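Local coordinates for protein putative sortase (Streptococcus pneumoniae, PDB 2W1K) that probably acts as a class C sortase, a transpeptidase that joins pilin subunits covalently during assembly of the pneumococcal pilus fibre, at residues Q24-R34 with N53-Y64. Residues are numbered along the deposited sequence; the frame is centred on the assembly and turned at random.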
ATOM      1  N   GLN A  24      10.684  12.614  -2.123  1.00 28.13           N
ATOM      2  CA  GLN A  24       9.446  11.794  -2.104  1.00 28.60           C
ATOM      3  C   GLN A  24       8.522  12.179  -0.957  1.00 27.58           C
ATOM      4  O   GLN A  24       7.308  12.072  -1.092  1.00 28.42           O
ATOM      5  CB  GLN A  24       9.725  10.284  -1.948  1.00 28.76           C
ATOM      6  CG  GLN A  24      10.501   9.665  -3.072  1.00 32.12           C
ATOM      7  CD  GLN A  24       9.651   9.460  -4.292  1.00 34.63           C
ATOM      8  OE1 GLN A  24       8.874   8.481  -4.324  1.00 31.66           O
ATOM      9  NE2 GLN A  24       9.781  10.367  -5.330  1.00 30.16           N
ATOM     10  N   GLN A  25       9.096  12.467   0.205  1.00 28.25           N
ATOM     11  CA  GLN A  25       8.304  12.972   1.314  1.00 27.52           C
ATOM     12  C   GLN A  25       7.490  14.189   0.915  1.00 27.79           C
ATOM     13  O   GLN A  25       6.248  14.270   1.085  1.00 26.75           O
ATOM     14  CB  GLN A  25       9.273  13.264   2.500  1.00 28.71           C
ATOM     15  CG  GLN A  25       9.816  11.962   3.172  1.00 25.28           C
ATOM     16  CD  GLN A  25       8.835  11.340   4.102  1.00 32.26           C
ATOM     17  OE1 GLN A  25       8.454  11.974   5.157  1.00 30.83           O
ATOM     18  NE2 GLN A  25       8.405  10.103   3.790  1.00 28.07           N
ATOM     19  N   ASN A  26       8.171  15.179   0.345  1.00 27.84           N
ATOM     20  CA  ASN A  26       7.504  16.433   0.058  1.00 26.24           C
ATOM     21  C   ASN A  26       6.490  16.309  -1.125  1.00 25.91           C
ATOM     22  O   ASN A  26       5.406  16.843  -1.084  1.00 25.06           O
ATOM     23  CB  ASN A  26       8.578  17.384  -0.339  1.00 24.96           C
ATOM     24  CG  ASN A  26       9.463  17.830   0.867  1.00 30.55           C
ATOM     25  OD1 ASN A  26       9.237  17.468   2.048  1.00 29.29           O
ATOM     26  ND2 ASN A  26      10.449  18.664   0.553  1.00 28.07           N
ATOM     27  N   HIS A  27       6.852  15.608  -2.202  1.00 26.96           N
ATOM     28  CA  HIS A  27       5.908  15.296  -3.264  1.00 26.50           C
ATOM     29  C   HIS A  27       4.704  14.523  -2.773  1.00 28.02           C
ATOM     30  O   HIS A  27       3.584  14.709  -3.334  1.00 29.68           O
ATOM     31  CB  HIS A  27       6.597  14.556  -4.415  1.00 24.12           C
ATOM     32  CG  HIS A  27       7.648  15.410  -5.070  1.00 31.17           C
ATOM     33  ND1 HIS A  27       8.492  14.959  -6.056  1.00 30.32           N
ATOM     34  CD2 HIS A  27       7.985  16.723  -4.858  1.00 30.80           C
ATOM     35  CE1 HIS A  27       9.308  15.940  -6.422  1.00 33.99           C
ATOM     36  NE2 HIS A  27       9.013  17.023  -5.715  1.00 35.34           N
ATOM     37  N   SER A  28       4.921  13.584  -1.824  1.00 24.71           N
ATOM     38  CA  SER A  28       3.791  12.843  -1.294  1.00 26.23           C
ATOM     39  C   SER A  28       2.869  13.732  -0.428  1.00 26.98           C
ATOM     40  O   SER A  28       1.620  13.608  -0.464  1.00 27.21           O
ATOM     41  CB  SER A  28       4.277  11.643  -0.398  1.00 25.07           C
ATOM     42  OG  SER A  28       5.062  10.700  -1.162  1.00 23.74           O
ATOM     43  N   LEU A  29       3.479  14.554   0.426  1.00 24.22           N
ATOM     44  CA  LEU A  29       2.654  15.541   1.163  1.00 25.34           C
ATOM     45  C   LEU A  29       1.773  16.335   0.175  1.00 24.02           C
ATOM     46  O   LEU A  29       0.599  16.475   0.445  1.00 23.34           O
ATOM     47  CB  LEU A  29       3.539  16.577   1.917  1.00 21.70           C
ATOM     48  CG  LEU A  29       2.766  17.506   2.840  1.00 27.11           C
ATOM     49  CD1 LEU A  29       1.929  16.728   3.867  1.00 25.61           C
ATOM     50  CD2 LEU A  29       3.836  18.443   3.534  1.00 25.60           C
ATOM     51  N   ALA A  30       2.380  16.876  -0.916  1.00 23.47           N
ATOM     52  CA  ALA A  30       1.720  17.671  -1.957  1.00 23.88           C
ATOM     53  C   ALA A  30       0.604  16.905  -2.549  1.00 25.60           C
ATOM     54  O   ALA A  30      -0.523  17.421  -2.767  1.00 26.45           O
ATOM     55  CB  ALA A  30       2.685  18.056  -3.122  1.00 23.94           C
ATOM     56  N   TYR A  31       0.882  15.649  -2.867  1.00 27.58           N
ATOM     57  CA  TYR A  31      -0.190  14.872  -3.413  1.00 26.12           C
ATOM     58  C   TYR A  31      -1.351  14.744  -2.397  1.00 28.09           C
ATOM     59  O   TYR A  31      -2.553  14.827  -2.778  1.00 25.44           O
ATOM     60  CB  TYR A  31       0.338  13.489  -3.697  1.00 27.61           C
ATOM     61  CG  TYR A  31      -0.740  12.492  -4.219  1.00 28.63           C
ATOM     62  CD1 TYR A  31      -1.479  11.711  -3.321  1.00 25.99           C
ATOM     63  CD2 TYR A  31      -0.914  12.270  -5.605  1.00 24.62           C
ATOM     64  CE1 TYR A  31      -2.398  10.791  -3.782  1.00 26.69           C
ATOM     65  CE2 TYR A  31      -1.866  11.346  -6.085  1.00 25.95           C
ATOM     66  CZ  TYR A  31      -2.597  10.601  -5.173  1.00 23.34           C
ATOM     67  OH  TYR A  31      -3.558   9.630  -5.558  1.00 27.54           O
ATOM     68  N   ASN A  32      -1.026  14.477  -1.104  1.00 28.00           N
ATOM     69  CA  ASN A  32      -2.133  14.328  -0.155  1.00 28.35           C
ATOM     70  C   ASN A  32      -2.959  15.640  -0.061  1.00 28.19           C
ATOM     71  O   ASN A  32      -4.152  15.576   0.123  1.00 27.54           O
ATOM     72  CB  ASN A  32      -1.644  13.812   1.240  1.00 27.78           C
ATOM     73  CG  ASN A  32      -1.286  12.322   1.210  1.00 27.17           C
ATOM     74  OD1 ASN A  32      -1.376  11.709   0.152  1.00 25.29           O
ATOM     75  ND2 ASN A  32      -0.912  11.711   2.378  1.00 20.99           N
ATOM     76  N   GLN A  33      -2.301  16.809  -0.210  1.00 28.43           N
ATOM     77  CA  GLN A  33      -2.902  18.115  -0.026  1.00 29.97           C
ATOM     78  C   GLN A  33      -3.862  18.344  -1.152  1.00 31.44           C
ATOM     79  O   GLN A  33      -4.925  18.873  -0.890  1.00 30.19           O
ATOM     80  CB  GLN A  33      -1.889  19.282  -0.010  1.00 30.72           C
ATOM     81  CG  GLN A  33      -0.850  19.257   1.204  1.00 38.40           C
ATOM     82  CD  GLN A  33      -1.338  19.857   2.580  1.00 44.14           C
ATOM     83  OE1 GLN A  33      -1.619  19.077   3.572  1.00 42.40           O
ATOM     84  NE2 GLN A  33      -1.450  21.244   2.652  1.00 43.97           N
ATOM     85  N   ARG A  34      -3.549  17.895  -2.388  1.00 31.07           N
ATOM     86  CA  ARG A  34      -4.494  18.113  -3.512  1.00 32.83           C
ATOM     87  C   ARG A  34      -5.760  17.301  -3.485  1.00 35.09           C
ATOM     88  O   ARG A  34      -6.725  17.646  -4.216  1.00 35.72           O
ATOM     89  CB  ARG A  34      -3.867  17.843  -4.880  1.00 32.21           C
ATOM     90  CG  ARG A  34      -2.587  18.517  -5.123  1.00 32.53           C
ATOM     91  CD  ARG A  34      -2.048  18.387  -6.520  1.00 28.09           C
ATOM     92  NE  ARG A  34      -1.679  17.029  -6.971  1.00 30.39           N
ATOM     93  CZ  ARG A  34      -0.469  16.508  -6.815  1.00 27.63           C
ATOM     94  NH1 ARG A  34       0.464  17.220  -6.162  1.00 26.49           N
ATOM     95  NH2 ARG A  34      -0.189  15.325  -7.311  1.00 30.72           N
ATOM     96  N   ASN A  53      -1.910  11.259 -12.702  1.00 40.21           N
ATOM     97  CA  ASN A  53      -0.581  11.861 -12.641  1.00 40.90           C
ATOM     98  C   ASN A  53      -0.275  12.196 -11.218  1.00 38.23           C
ATOM     99  O   ASN A  53      -0.667  13.238 -10.718  1.00 38.37           O
ATOM    100  CB  ASN A  53      -0.470  13.124 -13.514  1.00 43.89           C
ATOM    101  CG  ASN A  53      -1.850  13.769 -13.841  1.00 49.39           C
ATOM    102  OD1 ASN A  53      -2.337  13.764 -15.025  1.00 50.71           O
ATOM    103  ND2 ASN A  53      -2.488  14.372 -12.782  1.00 53.35           N
ATOM    104  N   TYR A  54       0.407  11.284 -10.548  1.00 35.04           N
ATOM    105  CA  TYR A  54       0.779  11.517  -9.171  1.00 32.58           C
ATOM    106  C   TYR A  54       1.785  12.643  -9.031  1.00 31.61           C
ATOM    107  O   TYR A  54       1.757  13.334  -8.030  1.00 33.17           O
ATOM    108  CB  TYR A  54       1.372  10.249  -8.570  1.00 29.91           C
ATOM    109  CG  TYR A  54       0.368   9.215  -8.144  1.00 29.74           C
ATOM    110  CD1 TYR A  54      -0.238   8.408  -9.093  1.00 30.31           C
ATOM    111  CD2 TYR A  54       0.072   8.989  -6.755  1.00 21.07           C
ATOM    112  CE1 TYR A  54      -1.120   7.390  -8.718  1.00 25.95           C
ATOM    113  CE2 TYR A  54      -0.794   7.991  -6.387  1.00 22.85           C
ATOM    114  CZ  TYR A  54      -1.411   7.193  -7.355  1.00 28.87           C
ATOM    115  OH  TYR A  54      -2.282   6.160  -6.994  1.00 24.42           O
ATOM    116  N   GLN A  55       2.685  12.815  -9.996  1.00 30.03           N
ATOM    117  CA  GLN A  55       3.775  13.821  -9.886  1.00 29.84           C
ATOM    118  C   GLN A  55       4.555  13.615  -8.578  1.00 31.43           C
ATOM    119  O   GLN A  55       4.852  14.568  -7.821  1.00 32.35           O
ATOM    120  CB  GLN A  55       3.247  15.272  -9.959  1.00 28.62           C
ATOM    121  CG  GLN A  55       2.371  15.485 -11.121  1.00 26.46           C
ATOM    122  CD  GLN A  55       1.963  16.935 -11.380  1.00 27.13           C
ATOM    123  OE1 GLN A  55       1.653  17.693 -10.452  1.00 28.55           O
ATOM    124  NE2 GLN A  55       1.902  17.320 -12.680  1.00 20.72           N
ATOM    125  N   VAL A  56       4.806  12.377  -8.239  1.00 30.14           N
ATOM    126  CA  VAL A  56       5.609  12.110  -7.027  1.00 31.36           C
ATOM    127  C   VAL A  56       7.055  11.744  -7.561  1.00 32.56           C
ATOM    128  O   VAL A  56       8.076  12.256  -7.102  1.00 30.29           O
ATOM    129  CB  VAL A  56       4.949  10.961  -6.140  1.00 31.22           C
ATOM    130  CG1 VAL A  56       5.947  10.346  -5.153  1.00 30.48           C
ATOM    131  CG2 VAL A  56       3.563  11.437  -5.513  1.00 28.48           C
ATOM    132  N   SER A  57       7.092  10.965  -8.626  1.00 32.79           N
ATOM    133  CA  SER A  57       8.404  10.596  -9.216  1.00 36.11           C
ATOM    134  C   SER A  57       8.473  11.055 -10.687  1.00 35.37           C
ATOM    135  O   SER A  57       7.417  11.149 -11.341  1.00 36.66           O
ATOM    136  CB  SER A  57       8.559   9.039  -9.199  1.00 34.02           C
ATOM    137  OG  SER A  57       9.874   8.761  -9.733  1.00 44.23           O
ATOM    138  N   ASP A  58       9.670  11.180 -11.267  1.00 34.59           N
ATOM    139  CA  ASP A  58       9.730  11.466 -12.700  1.00 35.02           C
ATOM    140  C   ASP A  58       9.346  10.266 -13.552  1.00 33.75           C
ATOM    141  O   ASP A  58       9.139  10.392 -14.719  1.00 33.21           O
ATOM    142  CB  ASP A  58      11.171  11.819 -13.115  1.00 37.32           C
ATOM    143  CG  ASP A  58      11.461  13.324 -13.051  1.00 46.52           C
ATOM    144  OD1 ASP A  58      11.491  13.897 -11.905  1.00 54.62           O
ATOM    145  OD2 ASP A  58      11.697  13.945 -14.150  1.00 55.21           O
ATOM    146  N   ASP A  59       9.403   9.077 -12.968  1.00 32.76           N
ATOM    147  CA  ASP A  59       9.074   7.847 -13.616  1.00 31.82           C
ATOM    148  C   ASP A  59       7.723   7.346 -13.031  1.00 30.75           C
ATOM    149  O   ASP A  59       7.602   6.926 -11.879  1.00 28.85           O
ATOM    150  CB  ASP A  59      10.224   6.853 -13.283  1.00 32.34           C
ATOM    151  CG  ASP A  59       9.972   5.466 -13.853  1.00 33.50           C
ATOM    152  OD1 ASP A  59       8.892   5.223 -14.485  1.00 34.16           O
ATOM    153  OD2 ASP A  59      10.863   4.597 -13.641  1.00 36.48           O
ATOM    154  N   PRO A  60       6.680   7.422 -13.825  1.00 32.07           N
ATOM    155  CA  PRO A  60       5.351   6.959 -13.433  1.00 31.17           C
ATOM    156  C   PRO A  60       5.322   5.480 -12.930  1.00 31.16           C
ATOM    157  O   PRO A  60       4.443   5.129 -12.106  1.00 31.99           O
ATOM    158  CB  PRO A  60       4.534   7.132 -14.713  1.00 31.65           C
ATOM    159  CG  PRO A  60       5.353   8.240 -15.501  1.00 34.62           C
ATOM    160  CD  PRO A  60       6.742   7.824 -15.250  1.00 33.24           C
ATOM    161  N   ASP A  61       6.266   4.647 -13.375  1.00 29.82           N
ATOM    162  CA  ASP A  61       6.363   3.253 -12.919  1.00 30.17           C
ATOM    163  C   ASP A  61       7.464   2.949 -11.853  1.00 29.61           C
ATOM    164  O   ASP A  61       7.762   1.781 -11.665  1.00 27.98           O
ATOM    165  CB  ASP A  61       6.565   2.320 -14.072  1.00 29.70           C
ATOM    166  CG  ASP A  61       5.429   2.410 -15.089  1.00 35.45           C
ATOM    167  OD1 ASP A  61       4.231   2.678 -14.711  1.00 35.26           O
ATOM    168  OD2 ASP A  61       5.731   2.251 -16.286  1.00 37.95           O
ATOM    169  N   ALA A  62       8.017   3.953 -11.125  1.00 27.33           N
ATOM    170  CA  ALA A  62       9.004   3.624 -10.140  1.00 27.58           C
ATOM    171  C   ALA A  62       8.310   2.942  -8.940  1.00 27.63           C
ATOM    172  O   ALA A  62       7.149   3.210  -8.625  1.00 26.26           O
ATOM    173  CB  ALA A  62       9.759   4.899  -9.679  1.00 28.58           C
ATOM    174  N   VAL A  63       9.032   2.054  -8.288  1.00 28.23           N
ATOM    175  CA  VAL A  63       8.562   1.519  -7.051  1.00 27.40           C
ATOM    176  C   VAL A  63       8.508   2.654  -5.972  1.00 28.92           C
ATOM    177  O   VAL A  63       9.523   3.349  -5.680  1.00 25.97           O
ATOM    178  CB  VAL A  63       9.491   0.423  -6.600  1.00 28.37           C
ATOM    179  CG1 VAL A  63       9.077  -0.046  -5.244  1.00 21.80           C
ATOM    180  CG2 VAL A  63       9.466  -0.729  -7.685  1.00 28.51           C
ATOM    181  N   TYR A  64       7.309   2.867  -5.416  1.00 26.83           N
ATOM    182  CA  TYR A  64       7.193   3.897  -4.452  1.00 26.90           C
ATOM    183  C   TYR A  64       7.582   3.430  -2.984  1.00 27.33           C
ATOM    184  O   TYR A  64       8.074   4.252  -2.165  1.00 27.17           O
ATOM    185  CB  TYR A  64       5.736   4.366  -4.480  1.00 23.65           C
ATOM    186  CG  TYR A  64       5.430   5.432  -3.390  1.00 26.67           C
ATOM    187  CD1 TYR A  64       5.991   6.703  -3.453  1.00 26.54           C
ATOM    188  CD2 TYR A  64       4.553   5.143  -2.318  1.00 25.97           C
ATOM    189  CE1 TYR A  64       5.722   7.667  -2.470  1.00 23.25           C
ATOM    190  CE2 TYR A  64       4.300   6.103  -1.316  1.00 23.16           C
ATOM    191  CZ  TYR A  64       4.855   7.354  -1.442  1.00 26.58           C
ATOM    192  OH  TYR A  64       4.553   8.310  -0.522  1.00 20.97           O
TER
HETATM  193  O   HOH W   1       9.249   6.840  -2.328  1.00 44.82           O
HETATM  194  O   HOH W   2       2.858  15.674  -5.936  1.00 29.47           O
HETATM  195  O   HOH W   3      -2.443  14.217  -8.586  1.00 49.89           O
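His27 and Val56 meet where the two backbones come closest. The imidazole of His27 gives ND1-H to Val56 O at 2.9 Å. The bond is nearly straight (167°), and the acceptor lies in the ring plane, at its edge. One turn earlier, the bent chain of Gln24 crosses Val56 at about a right angle. Its OE1 lies 3.6 Å from Val56 CG1 and takes a bond from water 1, which also donates to Tyr64 O. Tyr64 reaches back to the helix. Tyr64 OH lies a short 2.5 Å from Ser28 OG, and the hydroxyl of Ser28 donates to Gln24 O.

Further along, with CG trans to N (chi1 176°), the ring of Tyr31 swings out from the helix to lie alongside that of Tyr54. The rings are almost parallel (6°) but displaced, so little of one covers the other; their centroids are 4.7 Å apart. The hydroxyls go to different partners: Tyr31 OH to Asp95 and Gly96, Tyr54 OH to His93.

Arg34 bends at chi3 and brings NH2 to Tyr54 O at 2.9 Å. This carbonyl lies in the guanidinium plane, though NH2 sits above the carbonyl's own plane. Water 3 bridges Arg34 NH2 to Asn53 O. Water 2, bound to Arg34 NH1, is within bonding distance of His27 O and Gln55 O. The contact packs helix 18-34 against the loop leading into strand 65-69 of the sortase beta-barrel. The intervening connection probably carries the lid characteristic of class C pilus sortases.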